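Local coordinates for Alpha/beta hydrolase (Streptomyces albidoflavus, PDB 6KSU), which probably acts as a penicillin-binding-protein-like cyclase that closes non-ribosomal peptides into macrolactams by coupling ends of opposite chirality, at residues 80-86 / 325-329; 87-91 / 267-271; 90-94 / 288-292; 129-134 / 308-312. One frame throughout, in Å; residues are numbered along the deposited sequence.

Contact 1 of 4, residues 80-86 / 325-329; sequences PFGSVTK and HDGAV
Ser83 and Gly327 bring the start of helix 85-98 against strand 322-329 in a backbone-to-backbone contact at what is probably the active site, between the helical part of the fold and its antiparallel sheet. Ser83 and Lys86 fit the SxxK pattern of serine beta-lactamases and penicillin-binding proteins. His325, Asp326 and Gly327 probably stand where that family has its KTG motif, on the strand beside the serine. Gly327 has no side chain to hold the backbones apart, and its CA lies 4.4 Å from that of Ser83. Gly82 accommodates the turn's positive phi (53°), while its carbonyl oxygen accepts from both the N and OG1 of Thr85. His325 ND1 donates to Asp326 O at 3.0 Å, in the ring plane and fairly straight (159°), which fixes the flip of the imidazole. One face of the His325 ring lies against Ser83 O, which is 3.1 Å from His325 CE1, and CB and CD of Lys86 pack near His325 NE2. Val84 CG2 rests on the peptide between Asp326 and Gly327, and Val329 sets its two methyls against Gly82 and Pro80. The bend of the Lys86 chain at its last torsion (80°) brings NZ to 3.1 Å from Ser83 OG; Asn176 and the carbonyl of Ala254 hold the amine, and Tyr174 OH makes weak bonds to both groups. Water 1 accepts from Ser83 N at 2.7 Å and from Ala328 N at 2.9 Å. Two backbone N-H groups converging on one oxygen beside the serine are consistent with an oxyanion hole, which would probably stabilise the negative charge of an acyl-transfer intermediate.

Contact 2 of 4, residues 87-91 / 267-271; sequences FLTAE and AARPH
Glu91 meets His271 through a single hydrogen bond buried between helix 85-98 and the turn that ends helix 261-268. His271 NE2 donates to Glu91 OE2 over 2.9 Å, at an N-H...O angle of 149°. The carboxylate and imidazole are nearly coplanar, and the bond falls on the anti lone pair of OE2, away from OE1. The same OE2 lies 2.6 Å from Ala267 O, a spacing of two oxygens that suggests the acid may carry a proton. An extended chain beyond CG carries the carboxyl group across the gap to both partners. OE1 finds no polar partner in the model and instead faces Ala267 CB at 3.5 Å.

Helix 85-98 follows directly on the serine of the SxxK-like pattern and holds its lysine in its first turn; in the beta-lactamase fold such a helix runs through the protein interior, so its flanks need mostly apolar cover.

Aromatic packing supplies part of it. Phe87, with CG anti to the backbone N (chi1 170°), reaches out to His271 from the opposite direction; the rings meet obliquely, planes 42° apart, with Phe87 CZ 3.4 Å from His271 NE2. The edge of the Phe87 ring also approaches Ala268 CA.

Among the aliphatic contacts, the methyl of Ala267 is small enough to touch both Leu88 and Phe87, with its CB 3.8 Å from Leu88 CD2 and 4.0 Å from Phe87 CE2. Leu206 of helix 194-206 also packs on Ala267.

Contact 3 of 4, residues 90-94 / 288-292; sequences AELVM and AVLAM
Met94 and Met292 pass each other in opposite directions across the gap between helices 85-98 and 286-293, each reaching for a hollow on the other helix. The local axes lie 10.6 Å apart and run at 135°, partway toward antiparallel, a separation that two flexible methionine chains can bridge. Bends at the second and third torsions of Met94 curl its chain and settle CE over the shallow dip left by Ala288 and Ala291, three residues apart, roughly one helical turn. Met94 CE is 3.6 Å from Ala291 CB and 4.0 Å from Ala288 CB; the short methyls make the dip. The complementary bump is the end of Met292. Its chain stays extended through chi2 (-168°) and then turns at chi3, laying CE 3.7 Å from Ala90 CB and beside Glu91 CG. Where the two methionines overlap, their CG atoms touch at 3.8 Å. Here Glu91 contributes only its aliphatic part, crossed by Met292 at about a right angle. No hydrogen bond spans the interface: this is apolar helix-helix packing, joining the helix that follows Ser83 and carries Lys86 to helix 286-293, in the helical part of the beta-lactamase-like fold.

Contact 4 of 4, residues 129-134 / 308-312; sequences RQLLSH and WGLGL
Leu132 and Leu310 bring their CA atoms to 4.7 Å where helix 128-132 ends against an irregular turn, and Gly311 N makes a weak hydrogen bond of 3.4 Å to Leu132 O. The helix closes in a Schellman motif, with His134 at positive phi (62°), while glycine suits the positive phi of Gly311. Ser133 CA adds a C-H...O contact to Gly309 O at 3.3 Å.

The side chains split into an apolar and an aromatic group. Leu310 lays CD2 across Leu132 CB at 3.7 Å, and the same methyl reaches the aliphatic stem of Arg129, whose guanidinium turns away to a salt bridge with Asp105. His134 and Trp308 form a T-shaped pair with planes at 88°: the imidazole edge points at one face of the indole, led by His134 CD2, 3.7 Å from Trp308 NE1, while the backbone carbonyl carbon of Leu312 lies over the opposite face, toward its rim. Water 2 lies in the plane of the imidazole, accepts from Trp308 NE1 at 3.0 Å and sits 3.0 Å from His134 NE2, so it ties together the polar atoms of the two rings.

Tyr174 stacks on His134, linking this pair to the probable active site, and the hydroxyl of Tyr179, in helix 176-189, makes a hydrogen bond to Leu132 O. Leu132 packs on helices 85-98 and 176-189, Leu310 on helices 85-98 and 286-293, and Trp308 belongs to the edge strand 307-308 of the antiparallel sheet.

How the contacts relate
The first segments follow one another along the chain, three of them on or leading into helix 85-98, and the second segments return later. Contact 1 encloses the other three; contacts 2 and 3 share Ala90 and Glu91, and the segments of contact 4 alternate with theirs along the chain. Contacts 2 and 3 lie closest, their centres about 7 Å apart, with contact 4 about 9 Å from contact 3. Contact 1 stands about 13 to 17 Å from the others and touches contact 4 through His325 and Trp308. Helix 85-98 is thus packed against helices 261-268 and 286-293 over residues 87-94, while its start meets the sheet at the probable catalytic site.

Contact 1 of 4, residues 80-86 / 325-329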
loop_
_atom_site.group_PDB
_atom_site.type_symbol
_atom_site.label_atom_id
_atom_site.label_comp_id
_atom_site.label_asym_id
_atom_site.label_seq_id
_atom_site.Cartn_x
_atom_site.Cartn_y
_atom_site.Cartn_z
ATOM N N PRO A 80 -4.300 2.490 -12.428
ATOM C CA PRO A 80 -3.070 2.437 -11.613
ATOM C C PRO A 80 -3.325 1.718 -10.300
ATOM O O PRO A 80 -4.245 2.053 -9.552
ATOM C CB PRO A 80 -2.716 3.908 -11.385
ATOM C CG PRO A 80 -3.849 4.716 -11.963
ATOM C CD PRO A 80 -4.689 3.847 -12.817
ATOM N N PHE A 81 -2.505 0.703 -10.025
ATOM C CA PHE A 81 -2.631 0.020 -8.754
ATOM C C PHE A 81 -2.097 0.868 -7.600
ATOM O O PHE A 81 -2.421 0.587 -6.441
ATOM C CB PHE A 81 -1.897 -1.312 -8.818
ATOM C CG PHE A 81 -2.578 -2.344 -9.686
ATOM C CD1 PHE A 81 -3.931 -2.206 -10.056
ATOM C CD2 PHE A 81 -1.864 -3.457 -10.133
ATOM C CE1 PHE A 81 -4.571 -3.160 -10.822
ATOM C CE2 PHE A 81 -2.487 -4.434 -10.932
ATOM C CZ PHE A 81 -3.841 -4.289 -11.287
ATOM N N GLY A 82 -1.313 1.900 -7.889
ATOM C CA GLY A 82 -0.564 2.537 -6.823
ATOM C C GLY A 82 0.248 1.541 -6.024
ATOM O O GLY A 82 0.819 0.576 -6.554
ATOM N N SER A 83 0.271 1.753 -4.713
ATOM C CA SER A 83 1.006 0.878 -3.811
ATOM C C SER A 83 0.463 -0.544 -3.783
ATOM O O SER A 83 1.134 -1.433 -3.230
ATOM C CB SER A 83 0.983 1.484 -2.409
ATOM O OG SER A 83 1.922 2.547 -2.355
ATOM N N VAL A 84 -0.713 -0.799 -4.369
ATOM C CA VAL A 84 -1.157 -2.190 -4.456
ATOM C C VAL A 84 -0.146 -2.995 -5.275
ATOM O O VAL A 84 -0.065 -4.217 -5.123
ATOM C CB VAL A 84 -2.617 -2.292 -5.007
ATOM C CG1 VAL A 84 -3.082 -3.759 -5.170
ATOM C CG2 VAL A 84 -3.614 -1.557 -4.077
ATOM N N THR A 85 0.684 -2.310 -6.082
ATOM C CA THR A 85 1.785 -2.954 -6.796
ATOM C C THR A 85 2.660 -3.812 -5.874
ATOM O O THR A 85 3.266 -4.799 -6.319
ATOM C CB THR A 85 2.639 -1.871 -7.484
ATOM O OG1 THR A 85 1.835 -1.103 -8.400
ATOM C CG2 THR A 85 3.812 -2.501 -8.258
ATOM N N LYS A 86 2.763 -3.432 -4.594
ATOM C CA LYS A 86 3.658 -4.137 -3.674
ATOM C C LYS A 86 3.224 -5.581 -3.467
ATOM O O LYS A 86 4.054 -6.449 -3.163
ATOM C CB LYS A 86 3.704 -3.400 -2.324
ATOM C CG LYS A 86 4.434 -2.099 -2.397
ATOM C CD LYS A 86 4.271 -1.302 -1.116
ATOM C CE LYS A 86 5.195 -0.109 -1.171
ATOM N NZ LYS A 86 4.600 0.988 -1.990
ATOM N N HIS A 325 -4.203 -4.682 0.551
ATOM C CA HIS A 325 -3.298 -3.570 0.304
ATOM C C HIS A 325 -4.128 -2.445 -0.280
ATOM O O HIS A 325 -5.176 -2.681 -0.884
ATOM C CB HIS A 325 -2.172 -3.960 -0.662
ATOM C CG HIS A 325 -0.864 -3.310 -0.353
ATOM N ND1 HIS A 325 -0.639 -1.965 -0.556
ATOM C CD2 HIS A 325 0.298 -3.822 0.132
ATOM C CE1 HIS A 325 0.605 -1.674 -0.211
ATOM N NE2 HIS A 325 1.195 -2.782 0.213
ATOM N N ASP A 326 -3.646 -1.221 -0.090
ATOM C CA ASP A 326 -4.289 -0.028 -0.594
ATOM C C ASP A 326 -3.311 0.716 -1.487
ATOM O O ASP A 326 -2.101 0.483 -1.468
ATOM C CB ASP A 326 -4.743 0.920 0.541
ATOM C CG ASP A 326 -5.845 0.337 1.396
ATOM O OD1 ASP A 326 -6.647 -0.496 0.897
ATOM O OD2 ASP A 326 -5.893 0.712 2.583
ATOM N N GLY A 327 -3.853 1.620 -2.273
ATOM C CA GLY A 327 -3.020 2.431 -3.128
ATOM C C GLY A 327 -3.807 3.549 -3.760
ATOM O O GLY A 327 -5.034 3.448 -3.915
ATOM N N ALA A 328 -3.096 4.623 -4.114
ATOM C CA ALA A 328 -3.682 5.766 -4.808
ATOM C C ALA A 328 -2.579 6.535 -5.524
ATOM O O ALA A 328 -1.581 6.917 -4.910
ATOM C CB ALA A 328 -4.430 6.680 -3.825
ATOM N N VAL A 329 -2.745 6.760 -6.815
ATOM C CA VAL A 329 -1.856 7.636 -7.563
ATOM C C VAL A 329 -2.742 8.695 -8.206
ATOM O O VAL A 329 -3.742 8.363 -8.864
ATOM C CB VAL A 329 -1.017 6.880 -8.625
ATOM C CG1 VAL A 329 -0.466 5.604 -8.092
ATOM C CG2 VAL A 329 -1.778 6.562 -9.837
HETATM O O HOH W 1 -0.202 4.316 -3.859
#

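Contact 2 of 4, residues 87-91 / 267-271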
loop_
_atom_site.group_PDB
_atom_site.type_symbol
_atom_site.label_atom_id
_atom_site.label_comp_id
_atom_site.label_asym_id
_atom_site.label_seq_id
_atom_site.Cartn_x
_atom_site.Cartn_y
_atom_site.Cartn_z
ATOM N N PHE A 87 1.932 -5.856 -3.602
ATOM C CA PHE A 87 1.471 -7.231 -3.470
ATOM C C PHE A 87 1.966 -8.092 -4.634
ATOM O O PHE A 87 2.291 -9.262 -4.443
ATOM C CB PHE A 87 -0.052 -7.223 -3.337
ATOM C CG PHE A 87 -0.709 -8.572 -3.427
ATOM C CD1 PHE A 87 -0.618 -9.478 -2.390
ATOM C CD2 PHE A 87 -1.496 -8.889 -4.519
ATOM C CE1 PHE A 87 -1.257 -10.719 -2.453
ATOM C CE2 PHE A 87 -2.135 -10.125 -4.596
ATOM C CZ PHE A 87 -2.009 -11.041 -3.557
ATOM N N LEU A 88 2.105 -7.519 -5.821
ATOM C CA LEU A 88 2.591 -8.317 -6.945
ATOM C C LEU A 88 4.103 -8.437 -6.910
ATOM O O LEU A 88 4.652 -9.512 -7.189
ATOM C CB LEU A 88 2.104 -7.701 -8.251
ATOM C CG LEU A 88 0.585 -7.809 -8.100
ATOM C CD1 LEU A 88 -0.077 -6.440 -8.087
ATOM C CD2 LEU A 88 0.003 -8.705 -9.151
ATOM N N THR A 89 4.778 -7.352 -6.528
ATOM C CA THR A 89 6.212 -7.405 -6.288
ATOM C C THR A 89 6.544 -8.434 -5.213
ATOM O O THR A 89 7.487 -9.227 -5.361
ATOM C CB THR A 89 6.718 -6.019 -5.891
ATOM O OG1 THR A 89 6.782 -5.217 -7.069
ATOM C CG2 THR A 89 8.129 -6.117 -5.247
ATOM N N ALA A 90 5.774 -8.431 -4.116
ATOM C CA ALA A 90 5.968 -9.443 -3.086
ATOM C C ALA A 90 5.736 -10.825 -3.656
ATOM O O ALA A 90 6.491 -11.764 -3.370
ATOM C CB ALA A 90 5.029 -9.211 -1.911
ATOM N N GLU A 91 4.695 -10.961 -4.476
ATOM C CA GLU A 91 4.411 -12.240 -5.094
ATOM C C GLU A 91 5.561 -12.670 -6.002
ATOM O O GLU A 91 5.955 -13.842 -6.014
ATOM C CB GLU A 91 3.092 -12.132 -5.847
ATOM C CG GLU A 91 1.837 -12.321 -4.951
ATOM C CD GLU A 91 0.586 -12.599 -5.806
ATOM O OE1 GLU A 91 0.577 -12.158 -6.969
ATOM O OE2 GLU A 91 -0.359 -13.272 -5.345
ATOM N N ALA A 267 -4.620 -12.548 -9.098
ATOM C CA ALA A 267 -3.384 -12.713 -8.332
ATOM C C ALA A 267 -3.652 -13.152 -6.895
ATOM O O ALA A 267 -2.783 -13.752 -6.259
ATOM C CB ALA A 267 -2.577 -11.413 -8.345
ATOM N N ALA A 268 -4.838 -12.867 -6.367
ATOM C CA ALA A 268 -5.227 -13.340 -5.046
ATOM C C ALA A 268 -5.657 -14.802 -5.041
ATOM O O ALA A 268 -5.703 -15.412 -3.964
ATOM C CB ALA A 268 -6.364 -12.468 -4.495
ATOM N N ARG A 269 -5.964 -15.381 -6.216
ATOM C CA ARG A 269 -6.503 -16.739 -6.249
ATOM C C ARG A 269 -5.628 -17.755 -5.525
ATOM O O ARG A 269 -6.179 -18.533 -4.732
ATOM C CB ARG A 269 -6.777 -17.156 -7.703
ATOM C CG ARG A 269 -7.870 -16.312 -8.390
ATOM C CD ARG A 269 -9.261 -16.696 -7.924
ATOM N NE ARG A 269 -9.451 -18.144 -7.887
ATOM C CZ ARG A 269 -9.894 -18.867 -8.910
ATOM N NH1 ARG A 269 -10.204 -18.268 -10.053
ATOM N NH2 ARG A 269 -10.038 -20.184 -8.780
ATOM N N PRO A 270 -4.300 -17.816 -5.724
ATOM C CA PRO A 270 -3.493 -18.798 -4.965
ATOM C C PRO A 270 -3.515 -18.605 -3.453
ATOM O O PRO A 270 -3.011 -19.481 -2.738
ATOM C CB PRO A 270 -2.064 -18.608 -5.514
ATOM C CG PRO A 270 -2.237 -17.909 -6.802
ATOM C CD PRO A 270 -3.460 -17.054 -6.667
ATOM N N HIS A 271 -4.050 -17.499 -2.940
ATOM C CA HIS A 271 -4.051 -17.268 -1.505
ATOM C C HIS A 271 -5.240 -17.887 -0.802
ATOM O O HIS A 271 -5.272 -17.898 0.421
ATOM C CB HIS A 271 -4.016 -15.767 -1.194
ATOM C CG HIS A 271 -2.756 -15.107 -1.645
ATOM N ND1 HIS A 271 -1.715 -14.827 -0.789
ATOM C CD2 HIS A 271 -2.358 -14.699 -2.870
ATOM C CE1 HIS A 271 -0.723 -14.285 -1.470
ATOM N NE2 HIS A 271 -1.090 -14.190 -2.736
#

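Contact 3 of 4, residues 90-94 / 288-292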
loop_
_atom_site.group_PDB
_atom_site.type_symbol
_atom_site.label_atom_id
_atom_site.label_comp_id
_atom_site.label_asym_id
_atom_site.label_seq_id
_atom_site.Cartn_x
_atom_site.Cartn_y
_atom_site.Cartn_z
ATOM N N ALA A 90 5.774 -8.431 -4.116
ATOM C CA ALA A 90 5.968 -9.443 -3.086
ATOM C C ALA A 90 5.736 -10.825 -3.656
ATOM O O ALA A 90 6.491 -11.764 -3.370
ATOM C CB ALA A 90 5.029 -9.211 -1.911
ATOM N N GLU A 91 4.695 -10.961 -4.476
ATOM C CA GLU A 91 4.411 -12.240 -5.094
ATOM C C GLU A 91 5.561 -12.670 -6.002
ATOM O O GLU A 91 5.955 -13.842 -6.014
ATOM C CB GLU A 91 3.092 -12.132 -5.847
ATOM C CG GLU A 91 1.837 -12.321 -4.951
ATOM C CD GLU A 91 0.586 -12.599 -5.806
ATOM O OE1 GLU A 91 0.577 -12.158 -6.969
ATOM O OE2 GLU A 91 -0.359 -13.272 -5.345
ATOM N N LEU A 92 6.121 -11.720 -6.744
ATOM C CA LEU A 92 7.262 -11.992 -7.597
ATOM C C LEU A 92 8.463 -12.432 -6.769
ATOM O O LEU A 92 9.112 -13.440 -7.079
ATOM C CB LEU A 92 7.572 -10.738 -8.403
ATOM C CG LEU A 92 8.700 -10.858 -9.410
ATOM C CD1 LEU A 92 8.446 -12.062 -10.286
ATOM C CD2 LEU A 92 8.773 -9.578 -10.237
ATOM N N VAL A 93 8.755 -11.699 -5.687
ATOM C CA VAL A 93 9.880 -12.048 -4.820
ATOM C C VAL A 93 9.684 -13.443 -4.236
ATOM O O VAL A 93 10.625 -14.252 -4.167
ATOM C CB VAL A 93 10.050 -10.984 -3.704
ATOM C CG1 VAL A 93 11.039 -11.454 -2.665
ATOM C CG2 VAL A 93 10.490 -9.669 -4.271
ATOM N N MET A 94 8.455 -13.748 -3.806
ATOM C CA MET A 94 8.213 -15.049 -3.199
ATOM C C MET A 94 8.396 -16.188 -4.199
ATOM O O MET A 94 8.771 -17.292 -3.793
ATOM C CB MET A 94 6.817 -15.106 -2.582
ATOM C CG MET A 94 6.632 -14.238 -1.358
ATOM S SD MET A 94 7.884 -14.457 -0.045
ATOM C CE MET A 94 7.190 -15.858 0.805
ATOM N N ALA A 288 4.479 -20.196 0.480
ATOM C CA ALA A 288 4.680 -18.770 0.234
ATOM C C ALA A 288 3.421 -17.966 0.564
ATOM O O ALA A 288 3.497 -16.918 1.217
ATOM C CB ALA A 288 5.108 -18.554 -1.215
ATOM N N VAL A 289 2.257 -18.458 0.137
ATOM C CA VAL A 289 0.983 -17.819 0.464
ATOM C C VAL A 289 0.865 -17.592 1.968
ATOM O O VAL A 289 0.455 -16.513 2.428
ATOM C CB VAL A 289 -0.184 -18.676 -0.063
ATOM C CG1 VAL A 289 -1.450 -18.350 0.659
ATOM C CG2 VAL A 289 -0.375 -18.444 -1.524
ATOM N N LEU A 290 1.197 -18.620 2.752
ATOM C CA LEU A 290 1.077 -18.519 4.202
ATOM C C LEU A 290 2.079 -17.523 4.765
ATOM O O LEU A 290 1.760 -16.762 5.686
ATOM C CB LEU A 290 1.259 -19.894 4.846
ATOM C CG LEU A 290 1.176 -19.901 6.375
ATOM C CD1 LEU A 290 -0.185 -19.423 6.869
ATOM C CD2 LEU A 290 1.526 -21.275 6.949
ATOM N N ALA A 291 3.278 -17.479 4.189
ATOM C CA ALA A 291 4.283 -16.508 4.619
ATOM C C ALA A 291 3.844 -15.062 4.348
ATOM O O ALA A 291 3.976 -14.187 5.222
ATOM C CB ALA A 291 5.602 -16.818 3.922
ATOM N N MET A 292 3.322 -14.789 3.139
ATOM C CA MET A 292 2.823 -13.450 2.809
ATOM C C MET A 292 1.759 -12.988 3.789
ATOM O O MET A 292 1.665 -11.790 4.093
ATOM C CB MET A 292 2.262 -13.437 1.388
ATOM C CG MET A 292 3.342 -13.679 0.384
ATOM S SD MET A 292 2.851 -13.343 -1.291
ATOM C CE MET A 292 2.315 -11.622 -1.131
#

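Contact 4 of 4, residues 129-134 / 308-312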
loop_
_atom_site.group_PDB
_atom_site.type_symbol
_atom_site.label_atom_id
_atom_site.label_comp_id
_atom_site.label_asym_id
_atom_site.label_seq_id
_atom_site.Cartn_x
_atom_site.Cartn_y
_atom_site.Cartn_z
ATOM N N ARG A 129 13.292 -10.413 3.835
ATOM C CA ARG A 129 12.125 -10.574 4.702
ATOM C C ARG A 129 11.736 -9.262 5.385
ATOM O O ARG A 129 10.544 -8.951 5.516
ATOM C CB ARG A 129 12.382 -11.645 5.759
ATOM C CG ARG A 129 11.117 -12.047 6.523
ATOM C CD ARG A 129 11.437 -12.800 7.810
ATOM N NE ARG A 129 12.156 -14.046 7.527
ATOM C CZ ARG A 129 11.617 -15.115 6.935
ATOM N NH1 ARG A 129 10.341 -15.112 6.555
ATOM N NH2 ARG A 129 12.358 -16.199 6.727
ATOM N N GLN A 130 12.730 -8.490 5.847
ATOM C CA GLN A 130 12.430 -7.203 6.457
ATOM C C GLN A 130 11.922 -6.200 5.436
ATOM O O GLN A 130 11.083 -5.362 5.769
ATOM C CB GLN A 130 13.670 -6.640 7.153
ATOM C CG GLN A 130 14.189 -7.507 8.298
ATOM C CD GLN A 130 15.602 -7.135 8.708
ATOM O OE1 GLN A 130 16.355 -6.563 7.923
ATOM N NE2 GLN A 130 15.974 -7.470 9.940
ATOM N N LEU A 131 12.469 -6.223 4.217
ATOM C CA LEU A 131 11.982 -5.315 3.186
ATOM C C LEU A 131 10.505 -5.573 2.900
ATOM O O LEU A 131 9.681 -4.653 2.965
ATOM C CB LEU A 131 12.819 -5.446 1.914
ATOM C CG LEU A 131 14.275 -4.956 1.948
ATOM C CD1 LEU A 131 14.903 -5.240 0.594
ATOM C CD2 LEU A 131 14.379 -3.495 2.254
ATOM N N LEU A 132 10.148 -6.834 2.673
ATOM C CA LEU A 132 8.760 -7.197 2.388
ATOM C C LEU A 132 7.801 -6.654 3.438
ATOM O O LEU A 132 6.658 -6.281 3.119
ATOM C CB LEU A 132 8.619 -8.730 2.319
ATOM C CG LEU A 132 8.792 -9.511 0.998
ATOM C CD1 LEU A 132 7.853 -9.038 -0.114
ATOM C CD2 LEU A 132 10.177 -9.502 0.471
ATOM N N SER A 133 8.252 -6.598 4.690
ATOM C CA SER A 133 7.400 -6.331 5.833
ATOM C C SER A 133 7.536 -4.905 6.326
ATOM O O SER A 133 6.920 -4.548 7.334
ATOM C CB SER A 133 7.719 -7.320 6.966
ATOM O OG SER A 133 9.083 -7.249 7.354
ATOM N N HIS A 134 8.344 -4.097 5.643
ATOM C CA HIS A 134 8.594 -2.715 6.037
ATOM C C HIS A 134 9.252 -2.640 7.417
ATOM O O HIS A 134 9.007 -1.718 8.199
ATOM C CB HIS A 134 7.310 -1.876 5.993
ATOM C CG HIS A 134 6.666 -1.830 4.641
ATOM N ND1 HIS A 134 7.108 -0.996 3.633
ATOM C CD2 HIS A 134 5.625 -2.523 4.125
ATOM C CE1 HIS A 134 6.372 -1.183 2.554
ATOM N NE2 HIS A 134 5.459 -2.099 2.830
ATOM N N TRP A 308 1.338 -6.545 9.558
ATOM C CA TRP A 308 1.867 -6.617 8.202
ATOM C C TRP A 308 2.645 -7.909 8.037
ATOM O O TRP A 308 3.391 -8.321 8.936
ATOM C CB TRP A 308 2.775 -5.439 7.868
ATOM C CG TRP A 308 2.583 -4.942 6.471
ATOM C CD1 TRP A 308 3.130 -5.451 5.330
ATOM C CD2 TRP A 308 1.774 -3.824 6.065
ATOM N NE1 TRP A 308 2.708 -4.719 4.236
ATOM C CE2 TRP A 308 1.881 -3.715 4.666
ATOM C CE3 TRP A 308 0.990 -2.893 6.759
ATOM C CZ2 TRP A 308 1.239 -2.716 3.948
ATOM C CZ3 TRP A 308 0.345 -1.909 6.046
ATOM C CH2 TRP A 308 0.466 -1.830 4.651
ATOM N N GLY A 309 2.485 -8.526 6.882
ATOM C CA GLY A 309 3.226 -9.728 6.558
ATOM C C GLY A 309 4.219 -9.454 5.449
ATOM O O GLY A 309 4.923 -8.447 5.477
ATOM N N LEU A 310 4.293 -10.327 4.454
ATOM C CA LEU A 310 5.162 -10.095 3.303
ATOM C C LEU A 310 4.272 -9.617 2.156
ATOM O O LEU A 310 3.705 -10.414 1.419
ATOM C CB LEU A 310 5.940 -11.356 2.948
ATOM C CG LEU A 310 6.567 -12.094 4.139
ATOM C CD1 LEU A 310 7.287 -13.378 3.686
ATOM C CD2 LEU A 310 7.521 -11.185 4.906
ATOM N N GLY A 311 4.134 -8.302 2.025
ATOM C CA GLY A 311 3.356 -7.717 0.953
ATOM C C GLY A 311 1.860 -7.711 1.161
ATOM O O GLY A 311 1.135 -7.299 0.253
ATOM N N LEU A 312 1.375 -8.188 2.301
ATOM C CA LEU A 312 -0.014 -8.046 2.710
ATOM C C LEU A 312 -0.073 -7.424 4.101
ATOM O O LEU A 312 0.754 -7.737 4.960
ATOM C CB LEU A 312 -0.717 -9.383 2.728
ATOM C CG LEU A 312 -1.013 -10.051 1.378
ATOM C CD1 LEU A 312 -1.103 -11.546 1.592
ATOM C CD2 LEU A 312 -2.304 -9.500 0.758
HETATM O O HOH W 2 3.585 -3.955 1.457
#